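OTU domain-containing protein wMelOTU (Wolbachia pipientis wMel, PDB 6W9O) is an OTU-family cysteine protease and bacterial deubiquitinase, which probably cleaves ubiquitin from modified proteins as a Wolbachia effector. Local coordinates at residues 40-45 and 181-186; 61-64 and 68-71; 80-85 and 89-94; 125-130 and 163-168. All blocks are in the same frame, centred on the assembly; numbering follows the deposited sequence.

In the fold
The four contacts run through the OTU fold, a mixed sheet packed among helices. Contact 1 crosses the sheet between strands 42-44 and 181-188. Contact 2 lies about 14 Å away between centres and touches it: Ser61 OG is 2.9 Å from His183 N, probably a hydrogen bond. Contact 3 is a helical corner about 28 Å from contact 1 between centres, on the opposite side of the chain's centre. Contact 4 ties helix 126-137 to edge strand 164-167 and meets contact 3 where Trp90 CH2 lies 3.5 Å from Val128 O. As in other OTU proteases, the catalytic cysteine probably opens helix 53-66 and the catalytic histidine probably starts strand 191-197, two elements next to contact 1.

Contact 1 (40-45 and 181-186); sequences DNFYVG and TVHIIN
This is a buried apolar and aromatic contact on one face of the OTU sheet, where Phe42 and Val44 meet His183 and Ile185. The two strands are not hydrogen-bonded neighbours. Strand 191-197 runs between them and is antiparallel to both, so 42-44 and 181-188 point the same way. The CA atoms of Phe42 and His183 are 9.8 Å apart, and the side chains bridge that gap.

Phe42 and His183 form a T-shaped (edge-to-face) pair. The edge of the phenyl ring, led by CE1, comes over one face of the imidazole. The ring centroids are 5.5 Å apart and the planes stand at 64°. In both residues CG is anti to the carbonyl carbon (chi1 -75° for Phe42, -56° for His183), which turns the two rings toward each other across strand 191-197. Tyr176 meets both rings and lies nearly parallel to the imidazole. The polar end of His183 is turned elsewhere, and ND1 is hydrogen-bonded to His142 ND1.

On the other face, Val182 and Ile184 touch helix 53-66. Two residues along from the rings, Val44 and Ile185 cross at about a right angle, with Tyr38 packed against both. The Ile185 methyl CG2 sits against the fork of the valine, 3.8 Å from Val44 CG1 and 4.1 Å from Val44 CG2. Ile185 CD1 just reaches Val44 CG2 at 4.2 Å.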
loop_
_atom_site.group_PDB
_atom_site.type_symbol
_atom_site.label_atom_id
_atom_site.label_comp_id
_atom_site.label_asym_id
_atom_site.label_seq_id
_atom_site.Cartn_x
_atom_site.Cartn_y
_atom_site.Cartn_z
ATOM N N ASP A 40 -0.690 -10.473 18.330
ATOM C CA ASP A 40 0.668 -10.786 18.746
ATOM C C ASP A 40 1.446 -11.587 17.714
ATOM O O ASP A 40 2.681 -11.625 17.808
ATOM C CB ASP A 40 0.628 -11.636 20.015
ATOM C CG ASP A 40 0.172 -10.851 21.241
ATOM O OD1 ASP A 40 0.259 -9.610 21.216
ATOM O OD2 ASP A 40 -0.255 -11.487 22.230
ATOM N N ASN A 41 0.769 -12.214 16.757
ATOM C CA ASN A 41 1.497 -12.895 15.681
ATOM C C ASN A 41 1.995 -11.953 14.607
ATOM O O ASN A 41 2.793 -12.379 13.775
ATOM C CB ASN A 41 0.664 -14.021 15.037
ATOM C CG ASN A 41 -0.713 -13.556 14.550
ATOM O OD1 ASN A 41 -1.487 -12.998 15.326
ATOM N ND2 ASN A 41 -1.037 -13.795 13.274
ATOM N N PHE A 42 1.616 -10.663 14.627
ATOM C CA PHE A 42 2.104 -9.735 13.603
ATOM C C PHE A 42 3.307 -8.964 14.108
ATOM O O PHE A 42 3.537 -8.869 15.318
ATOM C CB PHE A 42 1.012 -8.730 13.164
ATOM C CG PHE A 42 -0.043 -9.371 12.258
ATOM C CD1 PHE A 42 0.001 -9.183 10.865
ATOM C CD2 PHE A 42 -1.056 -10.149 12.831
ATOM C CE1 PHE A 42 -0.952 -9.790 10.037
ATOM C CE2 PHE A 42 -1.961 -10.740 12.050
ATOM C CZ PHE A 42 -1.951 -10.560 10.651
ATOM N N TYR A 43 4.132 -8.526 13.173
ATOM C CA TYR A 43 5.331 -7.773 13.542
ATOM C C TYR A 43 5.588 -6.765 12.444
ATOM O O TYR A 43 5.105 -6.912 11.323
ATOM C CB TYR A 43 6.545 -8.700 13.721
ATOM C CG TYR A 43 6.951 -9.447 12.463
ATOM C CD1 TYR A 43 7.983 -8.988 11.669
ATOM C CD2 TYR A 43 6.337 -10.640 12.101
ATOM C CE1 TYR A 43 8.391 -9.656 10.536
ATOM C CE2 TYR A 43 6.743 -11.300 10.957
ATOM C CZ TYR A 43 7.752 -10.824 10.185
ATOM O OH TYR A 43 8.102 -11.545 9.031
ATOM N N VAL A 44 6.336 -5.712 12.792
ATOM C CA VAL A 44 6.744 -4.701 11.826
ATOM C C VAL A 44 8.026 -5.153 11.109
ATOM O O VAL A 44 9.066 -5.338 11.739
ATOM C CB VAL A 44 6.924 -3.334 12.511
ATOM C CG1 VAL A 44 7.279 -2.306 11.449
ATOM C CG2 VAL A 44 5.632 -2.960 13.240
ATOM N N GLY A 45 7.948 -5.291 9.777
ATOM C CA GLY A 45 9.073 -5.662 8.936
ATOM C C GLY A 45 9.880 -4.440 8.549
ATOM O O GLY A 45 9.753 -3.361 9.130
ATOM N N THR A 181 -6.710 -9.012 2.612
ATOM C CA THR A 181 -6.317 -7.708 3.172
ATOM C C THR A 181 -4.799 -7.717 3.290
ATOM O O THR A 181 -4.231 -8.656 3.867
ATOM C CB THR A 181 -6.923 -7.532 4.565
ATOM O OG1 THR A 181 -8.353 -7.440 4.465
ATOM C CG2 THR A 181 -6.446 -6.225 5.233
ATOM N N VAL A 182 -4.134 -6.653 2.792
ATOM C CA VAL A 182 -2.714 -6.463 3.015
ATOM C C VAL A 182 -2.559 -5.376 4.080
ATOM O O VAL A 182 -3.480 -4.580 4.340
ATOM C CB VAL A 182 -1.965 -6.111 1.720
ATOM C CG1 VAL A 182 -2.034 -7.327 0.739
ATOM C CG2 VAL A 182 -2.585 -4.943 1.062
ATOM N N HIS A 183 -1.408 -5.365 4.769
ATOM C CA HIS A 183 -1.249 -4.549 5.983
ATOM C C HIS A 183 0.069 -3.805 5.975
ATOM O O HIS A 183 1.119 -4.411 5.774
ATOM C CB HIS A 183 -1.237 -5.450 7.255
ATOM C CG HIS A 183 -2.446 -6.321 7.375
ATOM N ND1 HIS A 183 -3.575 -5.937 8.069
ATOM C CD2 HIS A 183 -2.664 -7.591 6.940
ATOM C CE1 HIS A 183 -4.467 -6.929 8.010
ATOM N NE2 HIS A 183 -3.928 -7.945 7.346
ATOM N N ILE A 184 0.004 -2.490 6.261
ATOM C CA ILE A 184 1.222 -1.696 6.390
ATOM C C ILE A 184 1.047 -0.750 7.557
ATOM O O ILE A 184 -0.073 -0.476 8.008
ATOM C CB ILE A 184 1.587 -0.927 5.096
ATOM C CG1 ILE A 184 0.551 0.185 4.867
ATOM C CG2 ILE A 184 1.672 -1.879 3.888
ATOM C CD1 ILE A 184 0.857 0.968 3.562
ATOM N N ILE A 185 2.166 -0.287 8.077
ATOM C CA ILE A 185 2.145 0.621 9.231
ATOM C C ILE A 185 2.810 1.931 8.851
ATOM O O ILE A 185 3.808 1.942 8.121
ATOM C CB ILE A 185 2.724 -0.052 10.493
ATOM C CG1 ILE A 185 2.620 0.839 11.743
ATOM C CG2 ILE A 185 4.121 -0.552 10.278
ATOM C CD1 ILE A 185 2.605 -0.056 13.072
ATOM N N ASN A 186 2.189 3.030 9.264
ATOM C CA ASN A 186 2.588 4.405 8.873
ATOM C C ASN A 186 2.999 5.150 10.139
ATOM O O ASN A 186 2.149 5.656 10.883
ATOM C CB ASN A 186 1.374 5.035 8.192
ATOM C CG ASN A 186 1.567 6.487 7.763
ATOM O OD1 ASN A 186 0.586 7.250 7.727
ATOM N ND2 ASN A 186 2.796 6.885 7.464
#

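Contact 2 (61-64 and 68-71); sequences SLEQ and EQVT
Glu63 and Gln69 lie across the turn that follows helix 53-66, and one hydrogen bond joins their ends. Gln69 NE2 donates to Glu63 OE2 at 3.0 Å, with a nearly straight N-H...O angle of 164°. The acceptor lies almost in the amide plane of Gln69. The carboxylate is turned quite differently: its plane is perpendicular to the amide, and the donor comes from above it. The Gln69 chain also lies over the acid, with its CG 3.5 Å from Glu63 CD. Both chains are extended beyond CG, which carries their polar ends well past the backbone.

Closer to the backbone, Glu68 O faces the helix. It lies 3.3 Å from Glu63 CA in a CA-H...O contact. The same oxygen is 3.9 Å from Leu62 CD2. That methyl group also packs against Val70 CG2 at 4.1 Å. Leu62 CG is anti to the backbone N (chi1 -178°), and the branch extends toward the returning chain.

The next shell fixes the turn. Thr66 OG1 is hydrogen-bonded to both Leu62 O and Glu68 N. Tyr137 of helix 126-137 touches Leu62, Glu68 and Val70. Thr71 is the N-cap of helix 72-84, with its hydroxyl bonded to Lys74 N.

The contact thus has a buried apolar side and a polar outer side. Because a neutral amide meets a carboxylate, the outer bond probably leaves the negative charge largely in place, near the surface.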
loop_
_atom_site.group_PDB
_atom_site.type_symbol
_atom_site.label_atom_id
_atom_site.label_comp_id
_atom_site.label_asym_id
_atom_site.label_seq_id
_atom_site.Cartn_x
_atom_site.Cartn_y
_atom_site.Cartn_z
ATOM N N SER A 61 3.650 -7.459 1.982
ATOM C CA SER A 61 2.432 -8.014 2.579
ATOM C C SER A 61 1.627 -8.757 1.523
ATOM O O SER A 61 1.092 -9.858 1.789
ATOM C CB SER A 61 1.641 -6.854 3.229
ATOM O OG SER A 61 0.349 -7.319 3.650
ATOM N N LEU A 62 1.598 -8.236 0.282
ATOM C CA LEU A 62 0.911 -8.940 -0.809
ATOM C C LEU A 62 1.493 -10.324 -1.014
ATOM O O LEU A 62 0.754 -11.312 -1.169
ATOM C CB LEU A 62 1.018 -8.126 -2.107
ATOM C CG LEU A 62 0.287 -8.727 -3.322
ATOM C CD1 LEU A 62 -1.215 -8.606 -3.118
ATOM C CD2 LEU A 62 0.767 -8.045 -4.612
ATOM N N GLU A 63 2.824 -10.437 -1.022
ATOM C CA GLU A 63 3.419 -11.738 -1.297
ATOM C C GLU A 63 3.080 -12.707 -0.165
ATOM O O GLU A 63 2.754 -13.885 -0.402
ATOM C CB GLU A 63 4.941 -11.616 -1.455
ATOM C CG GLU A 63 5.523 -13.027 -1.746
ATOM C CD GLU A 63 7.019 -13.070 -1.989
ATOM O OE1 GLU A 63 7.645 -11.964 -2.134
ATOM O OE2 GLU A 63 7.584 -14.158 -2.086
ATOM N N GLN A 64 3.164 -12.238 1.078
ATOM C CA GLN A 64 2.923 -13.173 2.169
ATOM C C GLN A 64 1.467 -13.608 2.208
ATOM O O GLN A 64 1.164 -14.778 2.495
ATOM C CB GLN A 64 3.309 -12.469 3.477
ATOM C CG GLN A 64 3.343 -13.409 4.626
ATOM C CD GLN A 64 3.978 -12.745 5.856
ATOM O OE1 GLN A 64 3.280 -12.126 6.577
ATOM N NE2 GLN A 64 5.268 -12.939 6.076
ATOM N N GLU A 68 1.435 -13.651 -4.415
ATOM C CA GLU A 68 1.755 -12.983 -5.674
ATOM C C GLU A 68 3.000 -12.104 -5.482
ATOM O O GLU A 68 3.040 -11.265 -4.569
ATOM C CB GLU A 68 0.559 -12.141 -6.111
ATOM C CG GLU A 68 0.803 -11.574 -7.547
ATOM C CD GLU A 68 -0.468 -11.199 -8.307
ATOM O OE1 GLU A 68 -1.579 -11.180 -7.718
ATOM O OE2 GLU A 68 -0.315 -10.900 -9.514
ATOM N N GLN A 69 4.027 -12.338 -6.310
ATOM C CA GLN A 69 5.289 -11.597 -6.252
ATOM C C GLN A 69 5.282 -10.509 -7.319
ATOM O O GLN A 69 5.233 -10.819 -8.519
ATOM C CB GLN A 69 6.462 -12.540 -6.536
ATOM C CG GLN A 69 6.789 -13.454 -5.412
ATOM C CD GLN A 69 7.961 -14.403 -5.752
ATOM O OE1 GLN A 69 8.175 -14.744 -6.905
ATOM N NE2 GLN A 69 8.681 -14.834 -4.747
ATOM N N VAL A 70 5.419 -9.264 -6.892
ATOM C CA VAL A 70 5.485 -8.104 -7.780
ATOM C C VAL A 70 6.616 -7.231 -7.228
ATOM O O VAL A 70 6.616 -6.924 -6.037
ATOM C CB VAL A 70 4.152 -7.314 -7.717
ATOM C CG1 VAL A 70 4.144 -6.147 -8.678
ATOM C CG2 VAL A 70 2.955 -8.217 -8.078
ATOM N N THR A 71 7.526 -6.767 -8.084
ATOM C CA THR A 71 8.558 -5.853 -7.583
ATOM C C THR A 71 7.974 -4.472 -7.297
ATOM O O THR A 71 6.902 -4.101 -7.769
ATOM C CB THR A 71 9.694 -5.683 -8.591
ATOM O OG1 THR A 71 9.165 -5.053 -9.770
ATOM C CG2 THR A 71 10.349 -7.034 -8.942
#

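Contact 3 (80-85 and 89-94); sequences REFAQK and KWFTNA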
loop_
_atom_site.group_PDB
_atom_site.type_symbol
_atom_site.label_atom_id
_atom_site.label_comp_id
_atom_site.label_asym_id
_atom_site.label_seq_id
_atom_site.Cartn_x
_atom_site.Cartn_y
_atom_site.Cartn_z
ATOM N N ARG A 80 1.520 3.941 -13.243
ATOM C CA ARG A 80 1.677 4.626 -14.518
ATOM C C ARG A 80 0.628 4.161 -15.513
ATOM O O ARG A 80 0.025 4.968 -16.226
ATOM C CB ARG A 80 3.076 4.334 -15.090
ATOM C CG ARG A 80 3.291 4.876 -16.463
ATOM C CD ARG A 80 4.695 4.529 -16.927
ATOM N NE ARG A 80 4.864 4.791 -18.343
ATOM C CZ ARG A 80 5.494 5.870 -18.818
ATOM N NH1 ARG A 80 6.021 6.767 -17.972
ATOM N NH2 ARG A 80 5.613 6.049 -20.136
ATOM N N GLU A 81 0.453 2.843 -15.620
ATOM C CA GLU A 81 -0.503 2.326 -16.592
ATOM C C GLU A 81 -1.923 2.767 -16.249
ATOM O O GLU A 81 -2.693 3.129 -17.138
ATOM C CB GLU A 81 -0.408 0.791 -16.585
ATOM C CG GLU A 81 0.887 0.326 -17.231
ATOM C CD GLU A 81 0.954 -1.185 -17.413
ATOM O OE1 GLU A 81 0.200 -1.925 -16.746
ATOM O OE2 GLU A 81 1.812 -1.614 -18.222
ATOM N N PHE A 82 -2.284 2.730 -14.965
ATOM C CA PHE A 82 -3.594 3.230 -14.573
ATOM C C PHE A 82 -3.817 4.654 -15.076
ATOM O O PHE A 82 -4.881 4.981 -15.629
ATOM C CB PHE A 82 -3.711 3.138 -13.046
ATOM C CG PHE A 82 -5.038 3.589 -12.519
ATOM C CD1 PHE A 82 -6.020 2.665 -12.205
ATOM C CD2 PHE A 82 -5.280 4.960 -12.297
ATOM C CE1 PHE A 82 -7.273 3.074 -11.697
ATOM C CE2 PHE A 82 -6.488 5.376 -11.761
ATOM C CZ PHE A 82 -7.510 4.448 -11.470
ATOM N N ALA A 83 -2.814 5.522 -14.904
ATOM C CA ALA A 83 -2.945 6.916 -15.332
ATOM C C ALA A 83 -2.996 7.074 -16.842
ATOM O O ALA A 83 -3.636 8.010 -17.333
ATOM C CB ALA A 83 -1.783 7.738 -14.783
ATOM N N GLN A 84 -2.388 6.153 -17.601
ATOM C CA GLN A 84 -2.444 6.230 -19.058
ATOM C C GLN A 84 -3.727 5.666 -19.659
ATOM O O GLN A 84 -4.005 5.939 -20.830
ATOM C CB GLN A 84 -1.299 5.414 -19.647
ATOM C CG GLN A 84 0.043 6.058 -19.371
ATOM C CD GLN A 84 1.192 5.160 -19.765
ATOM O OE1 GLN A 84 1.126 3.939 -19.613
ATOM N NE2 GLN A 84 2.258 5.765 -20.261
ATOM N N LYS A 85 -4.476 4.832 -18.946
ATOM C CA LYS A 85 -5.595 4.082 -19.545
ATOM C C LYS A 85 -6.951 4.643 -19.100
ATOM O O LYS A 85 -7.719 3.961 -18.399
ATOM C CB LYS A 85 -5.482 2.581 -19.169
ATOM C CG LYS A 85 -4.269 1.896 -19.832
ATOM C CD LYS A 85 -4.122 0.451 -19.349
ATOM C CE LYS A 85 -2.837 -0.184 -19.882
ATOM N NZ LYS A 85 -2.751 -1.587 -19.347
ATOM N N LYS A 89 -12.530 9.593 -12.717
ATOM C CA LYS A 89 -12.447 10.972 -12.238
ATOM C C LYS A 89 -11.880 11.067 -10.833
ATOM O O LYS A 89 -11.303 12.108 -10.491
ATOM C CB LYS A 89 -13.823 11.642 -12.342
ATOM C CG LYS A 89 -14.168 11.969 -13.774
ATOM C CD LYS A 89 -15.621 12.368 -13.921
ATOM C CE LYS A 89 -15.952 12.752 -15.370
ATOM N NZ LYS A 89 -17.296 13.396 -15.551
ATOM N N TRP A 90 -12.041 10.050 -9.993
ATOM C CA TRP A 90 -11.445 10.155 -8.654
ATOM C C TRP A 90 -9.961 10.475 -8.758
ATOM O O TRP A 90 -9.411 11.270 -7.975
ATOM C CB TRP A 90 -11.680 8.894 -7.804
ATOM C CG TRP A 90 -10.809 7.710 -8.118
ATOM C CD1 TRP A 90 -11.166 6.604 -8.865
ATOM C CD2 TRP A 90 -9.479 7.486 -7.675
ATOM N NE1 TRP A 90 -10.115 5.755 -8.948
ATOM C CE2 TRP A 90 -9.052 6.258 -8.227
ATOM C CE3 TRP A 90 -8.571 8.240 -6.915
ATOM C CZ2 TRP A 90 -7.766 5.724 -7.987
ATOM C CZ3 TRP A 90 -7.294 7.738 -6.695
ATOM C CH2 TRP A 90 -6.892 6.469 -7.212
ATOM N N PHE A 91 -9.295 9.896 -9.748
ATOM C CA PHE A 91 -7.850 9.975 -9.828
ATOM C C PHE A 91 -7.435 11.336 -10.311
ATOM O O PHE A 91 -6.575 11.971 -9.687
ATOM C CB PHE A 91 -7.336 8.868 -10.783
ATOM C CG PHE A 91 -5.872 8.989 -11.088
ATOM C CD1 PHE A 91 -5.420 9.559 -12.275
ATOM C CD2 PHE A 91 -4.979 8.565 -10.137
ATOM C CE1 PHE A 91 -4.028 9.672 -12.515
ATOM C CE2 PHE A 91 -3.570 8.655 -10.362
ATOM C CZ PHE A 91 -3.126 9.212 -11.532
ATOM N N THR A 92 -8.014 11.798 -11.415
ATOM C CA THR A 92 -7.668 13.134 -11.885
ATOM C C THR A 92 -8.065 14.182 -10.860
ATOM O O THR A 92 -7.343 15.174 -10.682
ATOM C CB THR A 92 -8.293 13.383 -13.258
ATOM O OG1 THR A 92 -9.711 13.102 -13.243
ATOM C CG2 THR A 92 -7.662 12.480 -14.290
ATOM N N ASN A 93 -9.170 13.957 -10.139
ATOM C CA ASN A 93 -9.576 14.900 -9.088
ATOM C C ASN A 93 -8.528 14.942 -7.972
ATOM O O ASN A 93 -8.308 15.983 -7.346
ATOM C CB ASN A 93 -10.908 14.476 -8.449
ATOM C CG ASN A 93 -12.150 14.700 -9.352
ATOM O OD1 ASN A 93 -12.099 15.376 -10.368
ATOM N ND2 ASN A 93 -13.269 14.095 -8.957
ATOM N N ALA A 94 -7.896 13.824 -7.682
ATOM C CA ALA A 94 -7.029 13.744 -6.508
ATOM C C ALA A 94 -5.696 14.400 -6.787
ATOM O O ALA A 94 -5.064 14.942 -5.867
ATOM C CB ALA A 94 -6.740 12.275 -6.141
#
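A helix-loop-helix corner brings Phe82 against Trp90 and Phe91 in a small aromatic cluster. Three residues link the two segments, and the chain turns sharply: the axes of 80-84 and 89-94 stand at 105° and come within 11.2 Å of each other.

Phe82 meets both rings of the second helix. Its CG is anti to the backbone N (chi1 -178°), which directs the ring at that helix. The edge of Phe82 is turned to the face of Phe91 in a T-shaped pair, with centroids 5.4 Å apart and planes at 72°. Phe82 CE2 leads, and it touches Phe91 CG at 3.7 Å and Phe91 CB at 3.7 Å. Phe91 CB sits at the edge of Phe82, near the plane of that ring. The neighbouring atom, Phe82 CZ, meets Trp90 CZ2 at 3.7 Å, and these two side chains cross at a slant. Phe91 CB also lies over the six-membered ring of Trp90 while meeting the edge of Phe82. Farther along, Ala83 CB packs on Phe91 CE1 at 3.7 Å.

Pro87 and Pro88 of the linker touch Phe82. Helix 126-137 lies against the cluster: Ile132 touches all three aromatic rings, and Arg131 makes a cation-pi contact with Trp90. From helix 105-116, Tyr113 meets Phe91 edge-to-face and also touches Ala83.

Contact 4 (125-130 and 163-168); sequences DPDVEG and SGSKSA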
loop_
_atom_site.group_PDB
_atom_site.type_symbol
_atom_site.label_atom_id
_atom_site.label_comp_id
_atom_site.label_asym_id
_atom_site.label_seq_id
_atom_site.Cartn_x
_atom_site.Cartn_y
_atom_site.Cartn_z
ATOM N N ASP A 125 1.515 7.016 -1.988
ATOM C CA ASP A 125 0.447 7.523 -1.122
ATOM C C ASP A 125 -0.656 6.472 -1.115
ATOM O O ASP A 125 -1.221 6.153 -2.185
ATOM C CB ASP A 125 -0.025 8.850 -1.739
ATOM C CG ASP A 125 -1.190 9.486 -1.024
ATOM O OD1 ASP A 125 -1.735 8.899 -0.074
ATOM O OD2 ASP A 125 -1.522 10.620 -1.429
ATOM N N PRO A 126 -1.025 5.941 0.050
ATOM C CA PRO A 126 -2.131 4.938 0.110
ATOM C C PRO A 126 -3.405 5.423 -0.528
ATOM O O PRO A 126 -4.120 4.603 -1.123
ATOM C CB PRO A 126 -2.356 4.734 1.613
ATOM C CG PRO A 126 -1.004 5.015 2.221
ATOM C CD PRO A 126 -0.378 6.142 1.366
ATOM N N ASP A 127 -3.727 6.720 -0.434
ATOM C CA ASP A 127 -4.998 7.180 -0.943
ATOM C C ASP A 127 -5.033 7.197 -2.462
ATOM O O ASP A 127 -6.125 7.272 -3.043
ATOM C CB ASP A 127 -5.288 8.594 -0.490
ATOM C CG ASP A 127 -5.510 8.716 1.003
ATOM O OD1 ASP A 127 -6.071 7.798 1.637
ATOM O OD2 ASP A 127 -5.123 9.796 1.543
ATOM N N VAL A 128 -3.863 7.222 -3.116
ATOM C CA VAL A 128 -3.857 7.290 -4.579
ATOM C C VAL A 128 -3.273 5.990 -5.128
ATOM O O VAL A 128 -4.002 5.148 -5.706
ATOM C CB VAL A 128 -3.081 8.514 -5.107
ATOM C CG1 VAL A 128 -3.172 8.524 -6.645
ATOM C CG2 VAL A 128 -3.683 9.821 -4.524
ATOM N N GLU A 129 -1.976 5.792 -4.951
ATOM C CA GLU A 129 -1.382 4.546 -5.429
ATOM C C GLU A 129 -1.960 3.357 -4.711
ATOM O O GLU A 129 -2.138 2.298 -5.334
ATOM C CB GLU A 129 0.127 4.604 -5.238
ATOM C CG GLU A 129 0.808 5.614 -6.229
ATOM C CD GLU A 129 0.591 7.053 -5.863
ATOM O OE1 GLU A 129 0.739 7.394 -4.673
ATOM O OE2 GLU A 129 0.265 7.822 -6.780
ATOM N N GLY A 130 -2.273 3.472 -3.414
ATOM C CA GLY A 130 -2.880 2.310 -2.727
ATOM C C GLY A 130 -4.215 1.918 -3.340
ATOM O O GLY A 130 -4.488 0.735 -3.577
ATOM N N SER A 163 -12.565 1.351 -4.114
ATOM C CA SER A 163 -13.494 2.484 -4.066
ATOM C C SER A 163 -13.082 3.612 -3.113
ATOM O O SER A 163 -13.863 4.566 -2.938
ATOM C CB SER A 163 -14.897 1.989 -3.730
ATOM O OG SER A 163 -14.925 1.456 -2.412
ATOM N N GLY A 164 -11.911 3.542 -2.496
ATOM C CA GLY A 164 -11.421 4.645 -1.689
ATOM C C GLY A 164 -11.157 4.288 -0.242
ATOM O O GLY A 164 -11.079 3.111 0.095
ATOM N N SER A 165 -11.036 5.303 0.614
ATOM C CA SER A 165 -10.384 5.213 1.920
ATOM C C SER A 165 -11.404 5.535 2.988
ATOM O O SER A 165 -12.098 6.536 2.877
ATOM C CB SER A 165 -9.318 6.320 2.071
ATOM O OG SER A 165 -8.425 6.426 0.953
ATOM N N LYS A 166 -11.485 4.709 4.030
ATOM C CA LYS A 166 -12.426 4.907 5.132
ATOM C C LYS A 166 -11.763 4.486 6.447
ATOM O O LYS A 166 -10.901 3.603 6.477
ATOM C CB LYS A 166 -13.708 4.055 4.935
ATOM C CG LYS A 166 -13.323 2.688 4.332
ATOM C CD LYS A 166 -14.358 1.579 4.275
ATOM C CE LYS A 166 -13.666 0.306 3.741
ATOM N NZ LYS A 166 -12.794 0.658 2.562
ATOM N N SER A 167 -12.202 5.075 7.550
ATOM C CA SER A 167 -11.756 4.602 8.859
ATOM C C SER A 167 -12.337 3.224 9.120
ATOM O O SER A 167 -13.478 2.938 8.741
ATOM C CB SER A 167 -12.332 5.529 9.926
ATOM O OG SER A 167 -11.796 6.826 9.737
ATOM N N ALA A 168 -11.572 2.369 9.799
ATOM C CA ALA A 168 -12.113 1.053 10.148
ATOM C C ALA A 168 -13.088 1.224 11.310
ATOM O O ALA A 168 -12.673 1.403 12.457
ATOM C CB ALA A 168 -10.963 0.120 10.496
HETATM O O HOH W 1 -8.459 6.329 -1.758
#
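Asp127, near the start of helix 126-137, faces Ser165 of edge strand 164-167, with their CA atoms 6.4 Å apart. The side-chain contact is a single hydrogen bond at the surface. Ser165 OG donates to Asp127 OD1 at 2.8 Å, from above the carboxylate plane. The acid has CG anti to its carbonyl carbon (chi1 -67°), a setting that brings OD1 round to the strand.

A water completes a second route. It donates to Asp127 O at 2.8 Å and to Ser165 OG at 2.7 Å. The serine hydroxyl therefore donates a hydrogen bond to the acid and accepts one from the water.

The helix start is itself well tied. Asp125 is the N-cap, and its OD1 accepts from Asp127 N at 3.0 Å. Glu129 OE1 accepts from Asp125 N at 2.8 Å, while Glu129 OE2 is bonded to Tyr113 OH. Asp125 O takes Val128 N and Gly130 N from opposite faces, the latter bond marking a wider pi-type turn. Pro126 and Ser165 both touch Ile160 of the neighbouring strand 155-161.

Between these two segments the link is polar, a small ring of direct and water-mediated bonds. Charge on Asp127 would probably strengthen the serine bond.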